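Local coordinates for copper homeostasis protein CutC (Streptococcus agalactiae, PDB 2BDQ), which probably binds copper ions and takes part in copper homeostasis in the cytoplasm, at residues E74-V86 against A108-P120. Residues are numbered along the deposited sequence; the frame is centred on the assembly and turned at random.
Sequences ELRIMEEDILRAV and AIEQLLPATQGLP
E79 OE2 and Q111 O are bridged by one water, which donates to OE2 at 2.9 Å and to the Q111 carbonyl at 2.8 Å, and takes the N-H of A115. That N lies at the kink of helix 108-116, where it lacks a bond to the turn before; the water stands between Q111 O and A115 N, the carbonyl and N-H that a regular turn would join directly, and so bridges the kink and ties it to the neighbouring helix. E79 reaches this water on an extended chain, its CG turned opposite the backbone N (chi1 175°); its other oxygen, OE1, accepts R76 NH2 at 3.1 Å. R76 also bridges to E80, and E80 in turn to R84, a charged row along helix 74-86; R76 meets E45 of the second subunit as well. L112 enters as a knob among L75, M78, E79 and I82, its CD2 reaching E79 CB at 3.5 Å. One turn on, I82 lays CG2 against the A115 carbonyl O at 3.6 Å, while L83 CD1 meets the methyl of A115 tightly. Past the helix end, Q117 folds back and its NE2 donates to A115 O at 3.1 Å, roughly in its own amide plane; the amide lies across V86, near CG2. L119 CD1 packs on V86 CB at 3.8 Å as the chain turns toward strand 121-123. The axes run 9.0 Å apart at 22°, near-parallel, and I82 and T116 both reach L93 of strand 92-95: two successive outer helices packed side by side on the parallel barrel of a TIM-barrel fold.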
loop_
_atom_site.group_PDB
_atom_site.type_symbol
_atom_site.label_atom_id
_atom_site.label_comp_id
_atom_site.label_asym_id
_atom_site.label_seq_id
_atom_site.Cartn_x
_atom_site.Cartn_y
_atom_site.Cartn_z
ATOM N N GLU A 74 4.774 -5.799 14.130
ATOM C CA GLU A 74 4.024 -6.094 12.921
ATOM C C GLU A 74 2.699 -6.775 13.263
ATOM O O GLU A 74 1.699 -6.579 12.578
ATOM C CB GLU A 74 4.883 -6.957 11.989
ATOM C CG GLU A 74 5.946 -6.127 11.267
ATOM C CD GLU A 74 7.121 -6.937 10.757
ATOM O OE1 GLU A 74 7.965 -6.359 10.039
ATOM O OE2 GLU A 74 7.216 -8.143 11.075
ATOM N N LEU A 75 2.692 -7.578 14.323
ATOM C CA LEU A 75 1.463 -8.237 14.745
ATOM C C LEU A 75 0.527 -7.172 15.327
ATOM O O LEU A 75 -0.696 -7.283 15.215
ATOM C CB LEU A 75 1.749 -9.319 15.798
ATOM C CG LEU A 75 2.496 -10.568 15.319
ATOM C CD1 LEU A 75 2.885 -11.438 16.518
ATOM C CD2 LEU A 75 1.616 -11.363 14.352
ATOM N N ARG A 76 1.104 -6.140 15.943
ATOM C CA ARG A 76 0.312 -5.048 16.519
ATOM C C ARG A 76 -0.345 -4.273 15.375
ATOM O O ARG A 76 -1.465 -3.793 15.494
ATOM C CB ARG A 76 1.218 -4.118 17.336
ATOM C CG ARG A 76 0.582 -2.790 17.791
ATOM C CD ARG A 76 -0.324 -2.933 19.016
ATOM N NE ARG A 76 -1.710 -3.259 18.681
ATOM C CZ ARG A 76 -2.571 -2.413 18.115
ATOM N NH1 ARG A 76 -2.198 -1.171 17.809
ATOM N NH2 ARG A 76 -3.813 -2.810 17.855
ATOM N N ILE A 77 0.370 -4.161 14.260
ATOM C CA ILE A 77 -0.136 -3.466 13.088
ATOM C C ILE A 77 -1.325 -4.239 12.514
ATOM O O ILE A 77 -2.385 -3.666 12.235
ATOM C CB ILE A 77 0.977 -3.340 12.017
ATOM C CG1 ILE A 77 2.005 -2.304 12.477
ATOM C CG2 ILE A 77 0.377 -2.953 10.682
ATOM C CD1 ILE A 77 3.279 -2.288 11.666
HETATM N N MSE A 78 -1.142 -5.547 12.352
HETATM C CA MSE A 78 -2.186 -6.406 11.811
HETATM C C MSE A 78 -3.446 -6.415 12.676
HETATM O O MSE A 78 -4.558 -6.423 12.146
HETATM C CB MSE A 78 -1.655 -7.830 11.631
HETATM C CG MSE A 78 -0.537 -7.911 10.589
HETATM SE SE MSE A 78 0.374 -9.615 10.510
HETATM C CE MSE A 78 -1.035 -10.693 9.778
ATOM N N GLU A 79 -3.287 -6.414 13.997
ATOM C CA GLU A 79 -4.456 -6.406 14.870
ATOM C C GLU A 79 -5.212 -5.102 14.657
ATOM O O GLU A 79 -6.434 -5.094 14.594
ATOM C CB GLU A 79 -4.049 -6.533 16.342
ATOM C CG GLU A 79 -5.220 -6.416 17.324
ATOM C CD GLU A 79 -4.780 -6.486 18.783
ATOM O OE1 GLU A 79 -3.955 -5.646 19.211
ATOM O OE2 GLU A 79 -5.259 -7.383 19.508
ATOM N N GLU A 80 -4.475 -4.003 14.530
ATOM C CA GLU A 80 -5.089 -2.697 14.320
ATOM C C GLU A 80 -5.807 -2.653 12.975
ATOM O O GLU A 80 -6.936 -2.182 12.880
ATOM C CB GLU A 80 -4.024 -1.595 14.372
ATOM C CG GLU A 80 -4.579 -0.168 14.332
ATOM C CD GLU A 80 -5.522 0.136 15.486
ATOM O OE1 GLU A 80 -5.223 -0.279 16.628
ATOM O OE2 GLU A 80 -6.558 0.803 15.252
ATOM N N ASP A 81 -5.152 -3.148 11.932
ATOM C CA ASP A 81 -5.774 -3.130 10.616
ATOM C C ASP A 81 -7.003 -4.026 10.550
ATOM O O ASP A 81 -7.930 -3.760 9.777
ATOM C CB ASP A 81 -4.754 -3.489 9.528
ATOM C CG ASP A 81 -3.863 -2.303 9.173
ATOM O OD1 ASP A 81 -4.412 -1.178 9.051
ATOM O OD2 ASP A 81 -2.634 -2.478 9.003
ATOM N N ILE A 82 -7.029 -5.070 11.375
ATOM C CA ILE A 82 -8.175 -5.969 11.415
ATOM C C ILE A 82 -9.359 -5.266 12.050
ATOM O O ILE A 82 -10.474 -5.383 11.564
ATOM C CB ILE A 82 -7.842 -7.247 12.201
ATOM C CG1 ILE A 82 -6.961 -8.147 11.326
ATOM C CG2 ILE A 82 -9.122 -7.974 12.630
ATOM C CD1 ILE A 82 -6.407 -9.347 12.041
ATOM N N LEU A 83 -9.119 -4.530 13.132
ATOM C CA LEU A 83 -10.192 -3.809 13.816
ATOM C C LEU A 83 -10.864 -2.817 12.868
ATOM O O LEU A 83 -12.083 -2.701 12.842
ATOM C CB LEU A 83 -9.630 -3.066 15.025
ATOM C CG LEU A 83 -9.709 -3.624 16.449
ATOM C CD1 LEU A 83 -10.047 -5.104 16.490
ATOM C CD2 LEU A 83 -8.376 -3.329 17.105
ATOM N N ARG A 84 -10.056 -2.099 12.097
ATOM C CA ARG A 84 -10.580 -1.138 11.142
ATOM C C ARG A 84 -11.334 -1.867 10.022
ATOM O O ARG A 84 -12.430 -1.466 9.643
ATOM C CB ARG A 84 -9.433 -0.297 10.563
ATOM C CG ARG A 84 -9.177 1.050 11.255
ATOM C CD ARG A 84 -8.964 0.957 12.762
ATOM N NE ARG A 84 -10.224 0.790 13.481
ATOM C CZ ARG A 84 -10.327 0.608 14.795
ATOM N NH1 ARG A 84 -11.522 0.467 15.346
ATOM N NH2 ARG A 84 -9.241 0.560 15.557
ATOM N N ALA A 85 -10.759 -2.948 9.506
ATOM C CA ALA A 85 -11.408 -3.696 8.432
ATOM C C ALA A 85 -12.807 -4.149 8.836
ATOM O O ALA A 85 -13.743 -4.073 8.038
ATOM C CB ALA A 85 -10.567 -4.901 8.033
ATOM N N VAL A 86 -12.958 -4.624 10.069
ATOM C CA VAL A 86 -14.269 -5.066 10.521
ATOM C C VAL A 86 -15.228 -3.896 10.741
ATOM O O VAL A 86 -16.393 -3.971 10.360
ATOM C CB VAL A 86 -14.169 -5.909 11.818
ATOM C CG1 VAL A 86 -13.340 -5.185 12.847
ATOM C CG2 VAL A 86 -15.558 -6.186 12.374
ATOM N N ALA A 108 0.490 -17.059 17.160
ATOM C CA ALA A 108 0.364 -15.694 16.651
ATOM C C ALA A 108 -1.045 -15.455 16.115
ATOM O O ALA A 108 -1.656 -14.423 16.402
ATOM C CB ALA A 108 1.407 -15.426 15.559
ATOM N N ILE A 109 -1.570 -16.408 15.349
ATOM C CA ILE A 109 -2.913 -16.269 14.798
ATOM C C ILE A 109 -3.965 -16.181 15.901
ATOM O O ILE A 109 -4.901 -15.382 15.807
ATOM C CB ILE A 109 -3.274 -17.451 13.867
ATOM C CG1 ILE A 109 -2.375 -17.437 12.633
ATOM C CG2 ILE A 109 -4.737 -17.356 13.436
ATOM C CD1 ILE A 109 -2.530 -18.643 11.768
ATOM N N GLU A 110 -3.828 -17.001 16.940
ATOM C CA GLU A 110 -4.793 -16.967 18.033
ATOM C C GLU A 110 -4.801 -15.595 18.699
ATOM O O GLU A 110 -5.842 -15.141 19.160
ATOM C CB GLU A 110 -4.496 -18.063 19.071
ATOM C CG GLU A 110 -4.624 -19.474 18.517
ATOM C CD GLU A 110 -4.581 -20.559 19.590
ATOM O OE1 GLU A 110 -3.655 -20.551 20.432
ATOM O OE2 GLU A 110 -5.481 -21.428 19.582
ATOM N N GLN A 111 -3.646 -14.932 18.733
ATOM C CA GLN A 111 -3.549 -13.601 19.336
ATOM C C GLN A 111 -4.438 -12.604 18.586
ATOM O O GLN A 111 -4.934 -11.636 19.170
ATOM C CB GLN A 111 -2.101 -13.085 19.306
ATOM C CG GLN A 111 -1.177 -13.610 20.407
ATOM C CD GLN A 111 0.228 -13.002 20.328
ATOM O OE1 GLN A 111 1.081 -13.463 19.563
ATOM N NE2 GLN A 111 0.463 -11.950 21.108
ATOM N N LEU A 112 -4.641 -12.843 17.293
ATOM C CA LEU A 112 -5.455 -11.947 16.479
ATOM C C LEU A 112 -6.915 -12.380 16.327
ATOM O O LEU A 112 -7.762 -11.586 15.910
ATOM C CB LEU A 112 -4.829 -11.798 15.092
ATOM C CG LEU A 112 -3.387 -11.287 15.013
ATOM C CD1 LEU A 112 -2.822 -11.561 13.622
ATOM C CD2 LEU A 112 -3.346 -9.805 15.338
ATOM N N LEU A 113 -7.224 -13.624 16.669
ATOM C CA LEU A 113 -8.596 -14.098 16.522
ATOM C C LEU A 113 -9.672 -13.225 17.166
ATOM O O LEU A 113 -10.697 -12.933 16.543
ATOM C CB LEU A 113 -8.724 -15.525 17.052
ATOM C CG LEU A 113 -8.095 -16.586 16.148
ATOM C CD1 LEU A 113 -8.328 -17.962 16.759
ATOM C CD2 LEU A 113 -8.708 -16.509 14.745
ATOM N N PRO A 114 -9.464 -12.802 18.422
ATOM C CA PRO A 114 -10.475 -11.966 19.082
ATOM C C PRO A 114 -10.813 -10.698 18.298
ATOM O O PRO A 114 -11.978 -10.331 18.175
ATOM C CB PRO A 114 -9.842 -11.666 20.443
ATOM C CG PRO A 114 -8.972 -12.892 20.689
ATOM C CD PRO A 114 -8.342 -13.100 19.330
ATOM N N ALA A 115 -9.799 -10.031 17.762
ATOM C CA ALA A 115 -10.027 -8.810 16.992
ATOM C C ALA A 115 -10.857 -9.088 15.738
ATOM O O ALA A 115 -11.609 -8.225 15.283
ATOM C CB ALA A 115 -8.701 -8.172 16.598
ATOM N N THR A 116 -10.725 -10.292 15.187
ATOM C CA THR A 116 -11.462 -10.669 13.977
ATOM C C THR A 116 -12.968 -10.629 14.176
ATOM O O THR A 116 -13.732 -10.515 13.212
ATOM C CB THR A 116 -11.087 -12.080 13.499
ATOM O OG1 THR A 116 -9.695 -12.117 13.150
ATOM C CG2 THR A 116 -11.906 -12.444 12.281
ATOM N N GLN A 117 -13.387 -10.760 15.428
ATOM C CA GLN A 117 -14.793 -10.714 15.783
ATOM C C GLN A 117 -15.691 -11.607 14.932
ATOM O O GLN A 117 -16.773 -11.195 14.505
ATOM C CB GLN A 117 -15.281 -9.268 15.716
ATOM C CG GLN A 117 -14.490 -8.337 16.621
ATOM C CD GLN A 117 -14.791 -6.869 16.352
ATOM O OE1 GLN A 117 -15.897 -6.389 16.612
ATOM N NE2 GLN A 117 -13.804 -6.153 15.822
ATOM N N GLY A 118 -15.230 -12.832 14.685
ATOM C CA GLY A 118 -16.011 -13.783 13.918
ATOM C C GLY A 118 -16.069 -13.639 12.410
ATOM O O GLY A 118 -16.661 -14.491 11.748
ATOM N N LEU A 119 -15.478 -12.595 11.836
ATOM C CA LEU A 119 -15.552 -12.476 10.386
ATOM C C LEU A 119 -14.874 -13.672 9.722
ATOM O O LEU A 119 -13.988 -14.298 10.310
ATOM C CB LEU A 119 -14.899 -11.178 9.894
ATOM C CG LEU A 119 -15.454 -9.824 10.357
ATOM C CD1 LEU A 119 -14.905 -8.760 9.421
ATOM C CD2 LEU A 119 -16.976 -9.795 10.335
ATOM N N PRO A 120 -15.309 -14.025 8.498
ATOM C CA PRO A 120 -14.738 -15.149 7.749
ATOM C C PRO A 120 -13.242 -14.916 7.563
ATOM O O PRO A 120 -12.822 -13.798 7.256
ATOM C CB PRO A 120 -15.485 -15.095 6.423
ATOM C CG PRO A 120 -16.826 -14.562 6.815
ATOM C CD PRO A 120 -16.472 -13.459 7.790
HETATM O O HOH W 1 -6.844 -9.675 18.863
#